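Local atomic coordinates of C-type lectin domain family 4, member a4 (Mus musculus, PDB entry 3VYK), a protein that binds calcium-dependently to N-glycans carrying a bisecting N-acetylglucosamine, through the C-type lectin domain of a dendritic-cell inhibitory receptor. Residues Q48-F62 / G111-V124. Sequence-based numbering, arbitrary orientation.
Sequences QDFITSNLNTSAGYF and GWNDIPCKDEHNSV. With CA (calcium ion), chain C; NAG (2-acetamido-2-deoxy-beta-D-glucopyranose), chain B; MAN (alpha-D-mannopyranose), chain D; NAG (2-acetamido-2-deoxy-beta-D-glucopyranose), chain E.
The Phe62 ring is overlapped by His121, whose imidazole edge is directed at the phenyl face in a T-shaped pair, centroids 5.5 Å apart and planes at 78°. Carbonyl O of Asp119 lies at the phenyl edge, 3.2 Å from Phe62 CZ and near the ring plane, while Ile115 CD1 packs obliquely at 3.6 Å from CE1. With CG anti to its own carbonyl carbon (chi1 -84°), the phenyl is swung towards the loop 116-120. Strands 61-67 and 121-128 pair in parallel: Phe62 N donates to Asn122 O at 2.9 Å, and Val124 N gives Phe62 O a weak bond. Tyr61, on the opposite sheet face, carries Leu55 CD2 over its ring centre; that methyl also meets Val124 CG2 at 3.9 Å. Further along, Trp112 NE1 donates to Gln48 OE1 at 3.0 Å, approaching from 37° above the carbonyl plane and so missing the lone pair, and ties helix 45-53 to strand 109-115. On the ligand side, His121 NE2 is hydrogen-bonded to O4 of the chain B N-acetylglucosamine (2.7 Å), and Asp119 OD2 accepts from its O6 and from O4 of the chain E one. Asn113 and Asp114 coordinate the calcium ion with Glu92, Asn94, Glu98 and mannose O3 and O4, as in C-type lectins. This chemistry is consistent with a second-shell role for Phe62, touching Ile115, His121 and the Asp119 carbonyl, residues that in turn meet the glycan.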
loop_
_atom_site.group_PDB
_atom_site.type_symbol
_atom_site.label_atom_id
_atom_site.label_comp_id
_atom_site.label_asym_id
_atom_site.label_seq_id
_atom_site.Cartn_x
_atom_site.Cartn_y
_atom_site.Cartn_z
ATOM N N GLN A 48 9.576 2.058 0.311
ATOM C CA GLN A 48 9.197 0.736 -0.205
ATOM C C GLN A 48 9.937 -0.398 0.521
ATOM O O GLN A 48 9.308 -1.325 1.016
ATOM C CB GLN A 48 9.451 0.659 -1.715
ATOM C CG GLN A 48 9.239 -0.725 -2.316
ATOM C CD GLN A 48 7.781 -1.077 -2.527
ATOM O OE1 GLN A 48 6.887 -0.263 -2.300
ATOM N NE2 GLN A 48 7.543 -2.310 -2.968
ATOM N N ASP A 49 11.270 -0.300 0.606
ATOM C CA ASP A 49 12.075 -1.342 1.243
ATOM C C ASP A 49 11.848 -1.432 2.763
ATOM O O ASP A 49 11.879 -2.525 3.338
ATOM C CB ASP A 49 13.564 -1.129 0.947
ATOM C CG ASP A 49 13.943 -1.455 -0.488
ATOM O OD1 ASP A 49 13.164 -2.106 -1.204
ATOM O OD2 ASP A 49 15.041 -1.061 -0.917
ATOM N N PHE A 50 11.613 -0.291 3.408
ATOM C CA PHE A 50 11.232 -0.298 4.817
ATOM C C PHE A 50 9.923 -1.072 4.996
ATOM O O PHE A 50 9.813 -1.932 5.868
ATOM C CB PHE A 50 11.101 1.118 5.398
ATOM C CG PHE A 50 10.491 1.128 6.778
ATOM C CD1 PHE A 50 9.117 1.333 6.959
ATOM C CD2 PHE A 50 11.287 0.875 7.899
ATOM C CE1 PHE A 50 8.564 1.309 8.230
ATOM C CE2 PHE A 50 10.738 0.853 9.156
ATOM C CZ PHE A 50 9.376 1.058 9.326
ATOM N N ILE A 51 8.934 -0.756 4.167
ATOM C CA ILE A 51 7.630 -1.394 4.294
ATOM C C ILE A 51 7.741 -2.898 4.068
ATOM O O ILE A 51 7.268 -3.683 4.905
ATOM C CB ILE A 51 6.594 -0.755 3.354
ATOM C CG1 ILE A 51 6.260 0.669 3.819
ATOM C CG2 ILE A 51 5.329 -1.612 3.277
ATOM C CD1 ILE A 51 5.700 1.552 2.725
ATOM N N THR A 52 8.392 -3.316 2.986
ATOM C CA THR A 52 8.434 -4.756 2.692
ATOM C C THR A 52 9.209 -5.579 3.725
ATOM O O THR A 52 8.903 -6.748 3.935
ATOM C CB THR A 52 8.913 -5.070 1.262
ATOM O OG1 THR A 52 10.281 -4.677 1.106
ATOM C CG2 THR A 52 8.037 -4.368 0.242
ATOM N N SER A 53 10.187 -4.963 4.386
ATOM C CA SER A 53 10.915 -5.640 5.463
ATOM C C SER A 53 9.984 -6.094 6.591
ATOM O O SER A 53 10.310 -7.029 7.326
ATOM C CB SER A 53 12.026 -4.731 6.016
ATOM O OG SER A 53 11.533 -3.824 6.977
ATOM N N ASN A 54 8.842 -5.419 6.712
ATOM C CA ASN A 54 7.862 -5.651 7.768
ATOM C C ASN A 54 6.692 -6.567 7.379
ATOM O O ASN A 54 5.772 -6.762 8.175
ATOM C CB ASN A 54 7.324 -4.304 8.258
ATOM C CG ASN A 54 8.320 -3.563 9.123
ATOM O OD1 ASN A 54 9.029 -2.665 8.662
ATOM N ND2 ASN A 54 8.383 -3.942 10.389
ATOM N N LEU A 55 6.731 -7.124 6.169
ATOM C CA LEU A 55 5.590 -7.872 5.625
ATOM C C LEU A 55 5.793 -9.381 5.577
ATOM O O LEU A 55 6.919 -9.871 5.465
ATOM C CB LEU A 55 5.267 -7.378 4.212
ATOM C CG LEU A 55 4.975 -5.895 4.003
ATOM C CD1 LEU A 55 4.680 -5.659 2.534
ATOM C CD2 LEU A 55 3.837 -5.387 4.879
ATOM N N ASN A 56 4.677 -10.109 5.617
ATOM C CA ASN A 56 4.684 -11.554 5.452
ATOM C C ASN A 56 4.643 -11.899 3.967
ATOM O O ASN A 56 3.761 -11.421 3.240
ATOM C CB ASN A 56 3.476 -12.153 6.175
ATOM C CG ASN A 56 3.556 -13.664 6.309
ATOM O OD1 ASN A 56 3.737 -14.383 5.329
ATOM N ND2 ASN A 56 3.426 -14.152 7.541
ATOM N N THR A 57 5.581 -12.728 3.511
ATOM C CA THR A 57 5.663 -13.066 2.085
ATOM C C THR A 57 4.463 -13.862 1.555
ATOM O O THR A 57 4.279 -13.955 0.346
ATOM C CB THR A 57 6.973 -13.796 1.717
ATOM O OG1 THR A 57 7.027 -15.060 2.388
ATOM C CG2 THR A 57 8.181 -12.957 2.108
ATOM N N SER A 58 3.652 -14.417 2.455
ATOM C CA SER A 58 2.458 -15.157 2.046
ATOM C C SER A 58 1.242 -14.253 1.833
ATOM O O SER A 58 0.219 -14.707 1.328
ATOM C CB SER A 58 2.122 -16.267 3.050
ATOM O OG SER A 58 1.679 -15.727 4.282
ATOM N N ALA A 59 1.362 -12.974 2.190
ATOM C CA ALA A 59 0.216 -12.063 2.183
ATOM C C ALA A 59 0.358 -10.910 1.194
ATOM O O ALA A 59 1.463 -10.532 0.810
ATOM C CB ALA A 59 -0.043 -11.521 3.582
ATOM N N GLY A 60 -0.782 -10.353 0.798
ATOM C CA GLY A 60 -0.826 -9.142 -0.033
ATOM C C GLY A 60 -1.359 -7.967 0.756
ATOM O O GLY A 60 -2.242 -8.119 1.606
ATOM N N TYR A 61 -0.839 -6.775 0.465
ATOM C CA TYR A 61 -1.146 -5.607 1.281
ATOM C C TYR A 61 -1.588 -4.430 0.431
ATOM O O TYR A 61 -0.821 -3.938 -0.405
ATOM C CB TYR A 61 0.087 -5.204 2.113
ATOM C CG TYR A 61 0.572 -6.293 3.049
ATOM C CD1 TYR A 61 0.222 -6.268 4.390
ATOM C CD2 TYR A 61 1.385 -7.338 2.587
ATOM C CE1 TYR A 61 0.656 -7.268 5.260
ATOM C CE2 TYR A 61 1.822 -8.343 3.447
ATOM C CZ TYR A 61 1.453 -8.289 4.783
ATOM O OH TYR A 61 1.874 -9.268 5.667
ATOM N N PHE A 62 -2.814 -3.959 0.649
ATOM C CA PHE A 62 -3.301 -2.767 -0.035
ATOM C C PHE A 62 -2.457 -1.557 0.329
ATOM O O PHE A 62 -2.065 -1.378 1.501
ATOM C CB PHE A 62 -4.759 -2.466 0.333
ATOM C CG PHE A 62 -5.766 -3.236 -0.470
ATOM C CD1 PHE A 62 -5.785 -3.151 -1.863
ATOM C CD2 PHE A 62 -6.724 -4.007 0.171
ATOM C CE1 PHE A 62 -6.719 -3.854 -2.618
ATOM C CE2 PHE A 62 -7.666 -4.704 -0.576
ATOM C CZ PHE A 62 -7.667 -4.629 -1.964
ATOM N N GLY A 111 6.831 -6.426 -4.954
ATOM C CA GLY A 111 6.434 -5.455 -5.966
ATOM C C GLY A 111 4.959 -5.125 -5.893
ATOM O O GLY A 111 4.220 -5.662 -5.056
ATOM N N TRP A 112 4.544 -4.234 -6.781
ATOM C CA TRP A 112 3.150 -3.798 -6.847
ATOM C C TRP A 112 2.404 -4.527 -7.928
ATOM O O TRP A 112 2.931 -4.778 -9.021
ATOM C CB TRP A 112 3.059 -2.319 -7.172
ATOM C CG TRP A 112 3.711 -1.367 -6.206
ATOM C CD1 TRP A 112 4.250 -1.618 -4.943
ATOM C CD2 TRP A 112 3.858 0.073 -6.417
ATOM N NE1 TRP A 112 4.750 -0.451 -4.399
ATOM C CE2 TRP A 112 4.523 0.599 -5.225
ATOM C CE3 TRP A 112 3.523 0.946 -7.450
ATOM C CZ2 TRP A 112 4.845 1.956 -5.100
ATOM C CZ3 TRP A 112 3.849 2.299 -7.308
ATOM C CH2 TRP A 112 4.478 2.787 -6.153
ATOM N N ASN A 113 1.139 -4.840 -7.640
ATOM C CA ASN A 113 0.253 -5.471 -8.628
ATOM C C ASN A 113 -1.108 -4.815 -8.538
ATOM O O ASN A 113 -1.631 -4.633 -7.446
ATOM C CB ASN A 113 0.139 -6.973 -8.348
ATOM C CG ASN A 113 -0.903 -7.662 -9.217
ATOM O OD1 ASN A 113 -1.101 -7.326 -10.387
ATOM N ND2 ASN A 113 -1.558 -8.671 -8.633
ATOM N N ASP A 114 -1.665 -4.442 -9.688
ATOM C CA ASP A 114 -3.065 -4.023 -9.707
ATOM C C ASP A 114 -3.979 -5.230 -9.523
ATOM O O ASP A 114 -3.766 -6.306 -10.134
ATOM C CB ASP A 114 -3.433 -3.209 -10.964
ATOM C CG ASP A 114 -3.262 -3.981 -12.266
ATOM O OD1 ASP A 114 -2.416 -4.913 -12.331
ATOM O OD2 ASP A 114 -3.967 -3.603 -13.236
ATOM N N ILE A 115 -4.964 -5.018 -8.639
ATOM C CA ILE A 115 -5.984 -6.025 -8.316
ATOM C C ILE A 115 -7.383 -5.388 -8.169
ATOM O O ILE A 115 -7.522 -4.167 -8.076
ATOM C CB ILE A 115 -5.646 -6.811 -7.018
ATOM C CG1 ILE A 115 -5.769 -5.943 -5.757
ATOM C CG2 ILE A 115 -4.270 -7.471 -7.121
ATOM C CD1 ILE A 115 -6.020 -6.776 -4.517
ATOM N N PRO A 116 -8.440 -6.228 -8.135
ATOM C CA PRO A 116 -9.754 -5.663 -7.886
ATOM C C PRO A 116 -9.862 -5.127 -6.464
ATOM O O PRO A 116 -9.418 -5.776 -5.507
ATOM C CB PRO A 116 -10.688 -6.865 -8.103
ATOM C CG PRO A 116 -9.904 -7.799 -8.966
ATOM C CD PRO A 116 -8.524 -7.675 -8.394
ATOM N N CYS A 117 -10.428 -3.933 -6.340
ATOM C CA CYS A 117 -10.624 -3.282 -5.054
ATOM C C CYS A 117 -11.458 -4.119 -4.086
ATOM O O CYS A 117 -11.266 -4.030 -2.878
ATOM C CB CYS A 117 -11.249 -1.893 -5.254
ATOM S SG CYS A 117 -10.227 -0.802 -6.278
ATOM N N LYS A 118 -12.352 -4.946 -4.631
ATOM C CA LYS A 118 -13.248 -5.732 -3.793
ATOM C C LYS A 118 -12.571 -6.964 -3.191
ATOM O O LYS A 118 -13.103 -7.562 -2.260
ATOM C CB LYS A 118 -14.509 -6.143 -4.572
ATOM C CG LYS A 118 -14.251 -7.070 -5.748
ATOM C CD LYS A 118 -15.536 -7.688 -6.297
ATOM C CE LYS A 118 -16.449 -6.649 -6.930
ATOM N NZ LYS A 118 -17.577 -7.304 -7.647
ATOM N N ASP A 119 -11.402 -7.345 -3.702
ATOM C CA ASP A 119 -10.728 -8.550 -3.206
ATOM C C ASP A 119 -10.129 -8.269 -1.842
ATOM O O ASP A 119 -9.473 -7.251 -1.649
ATOM C CB ASP A 119 -9.638 -9.038 -4.168
ATOM C CG ASP A 119 -10.196 -9.738 -5.401
ATOM O OD1 ASP A 119 -11.431 -9.748 -5.602
ATOM O OD2 ASP A 119 -9.384 -10.257 -6.196
ATOM N N GLU A 120 -10.354 -9.160 -0.886
ATOM C CA GLU A 120 -9.969 -8.887 0.495
ATOM C C GLU A 120 -8.509 -9.216 0.760
ATOM O O GLU A 120 -8.049 -10.322 0.475
ATOM C CB GLU A 120 -10.882 -9.638 1.472
ATOM C CG GLU A 120 -12.309 -9.118 1.468
ATOM C CD GLU A 120 -13.225 -9.880 2.406
ATOM O OE1 GLU A 120 -13.000 -11.091 2.626
ATOM O OE2 GLU A 120 -14.181 -9.257 2.919
ATOM N N HIS A 121 -7.785 -8.231 1.292
ATOM C CA HIS A 121 -6.365 -8.387 1.587
ATOM C C HIS A 121 -5.995 -7.724 2.870
ATOM O O HIS A 121 -6.792 -7.005 3.481
ATOM C CB HIS A 121 -5.523 -7.812 0.443
ATOM C CG HIS A 121 -5.523 -8.680 -0.779
ATOM N ND1 HIS A 121 -6.515 -8.643 -1.695
ATOM C CD2 HIS A 121 -4.639 -9.663 -1.193
ATOM C CE1 HIS A 121 -6.263 -9.552 -2.650
ATOM N NE2 HIS A 121 -5.121 -10.171 -2.346
ATOM N N ASN A 122 -4.756 -7.958 3.286
ATOM C CA ASN A 122 -4.162 -7.183 4.364
ATOM C C ASN A 122 -3.821 -5.785 3.850
ATOM O O ASN A 122 -4.112 -5.463 2.702
ATOM C CB ASN A 122 -2.962 -7.943 4.903
ATOM C CG ASN A 122 -3.370 -9.289 5.470
ATOM O OD1 ASN A 122 -4.013 -9.356 6.522
ATOM N ND2 ASN A 122 -3.082 -10.351 4.739
ATOM N N SER A 123 -3.254 -4.936 4.695
ATOM C CA SER A 123 -3.002 -3.556 4.282
ATOM C C SER A 123 -1.944 -2.935 5.173
ATOM O O SER A 123 -1.557 -3.523 6.190
ATOM C CB SER A 123 -4.301 -2.730 4.302
ATOM O OG SER A 123 -4.915 -2.739 5.578
ATOM N N VAL A 124 -1.461 -1.764 4.763
ATOM C CA VAL A 124 -0.517 -0.974 5.563
ATOM C C VAL A 124 -1.070 0.436 5.758
ATOM O O VAL A 124 -1.416 1.108 4.781
ATOM C CB VAL A 124 0.870 -0.893 4.885
ATOM C CG1 VAL A 124 1.838 -0.086 5.752
ATOM C CG2 VAL A 124 1.438 -2.285 4.638
HETATM CA CA CA C . -2.722 -7.209 -12.096
HETATM C C1 NAG B . -3.464 -11.868 -8.067
HETATM C C2 NAG B . -2.270 -12.022 -7.113
HETATM C C3 NAG B . -2.714 -12.479 -5.724
HETATM C C4 NAG B . -3.878 -11.624 -5.219
HETATM C C5 NAG B . -4.986 -11.505 -6.272
HETATM C C6 NAG B . -6.067 -10.509 -5.875
HETATM C C7 NAG B . -0.219 -12.488 -8.373
HETATM C C8 NAG B . 0.615 -13.531 -9.048
HETATM N N2 NAG B . -1.325 -12.914 -7.764
HETATM O O3 NAG B . -1.623 -12.352 -4.830
HETATM O O4 NAG B . -4.404 -12.168 -4.035
HETATM O O5 NAG B . -4.439 -11.020 -7.484
HETATM O O6 NAG B . -7.068 -11.098 -5.071
HETATM O O7 NAG B . 0.114 -11.295 -8.405
HETATM C C1 MAN D . -3.473 -12.880 -11.033
HETATM C C2 MAN D . -3.807 -11.519 -10.415
HETATM C C3 MAN D . -3.540 -10.391 -11.421
HETATM C C4 MAN D . -2.112 -10.493 -11.932
HETATM C C5 MAN D . -1.873 -11.895 -12.532
HETATM C C6 MAN D . -0.433 -12.076 -13.021
HETATM O O2 MAN D . -2.964 -11.343 -9.293
HETATM O O3 MAN D . -3.654 -9.057 -10.915
HETATM O O4 MAN D . -1.971 -9.375 -12.807
HETATM O O5 MAN D . -2.156 -12.889 -11.554
HETATM O O6 MAN D . -0.328 -13.332 -13.684
HETATM C C1 NAG E . -7.203 -14.488 -10.101
HETATM C C2 NAG E . -7.570 -15.078 -8.744
HETATM C C3 NAG E . -8.782 -14.350 -8.166
HETATM C C4 NAG E . -8.595 -12.830 -8.189
HETATM C C5 NAG E . -8.122 -12.389 -9.572
HETATM C C6 NAG E . -7.803 -10.896 -9.616
HETATM C C7 NAG E . -6.999 -17.460 -8.556
HETATM C C8 NAG E . -7.487 -18.865 -8.773
HETATM N N2 NAG E . -7.870 -16.499 -8.881
HETATM O O3 NAG E . -8.973 -14.796 -6.844
HETATM O O4 NAG E . -9.824 -12.211 -7.870
HETATM O O5 NAG E . -6.957 -13.097 -9.974
HETATM O O6 NAG E . -7.679 -10.472 -10.957
HETATM O O7 NAG E . -5.863 -17.264 -8.119
#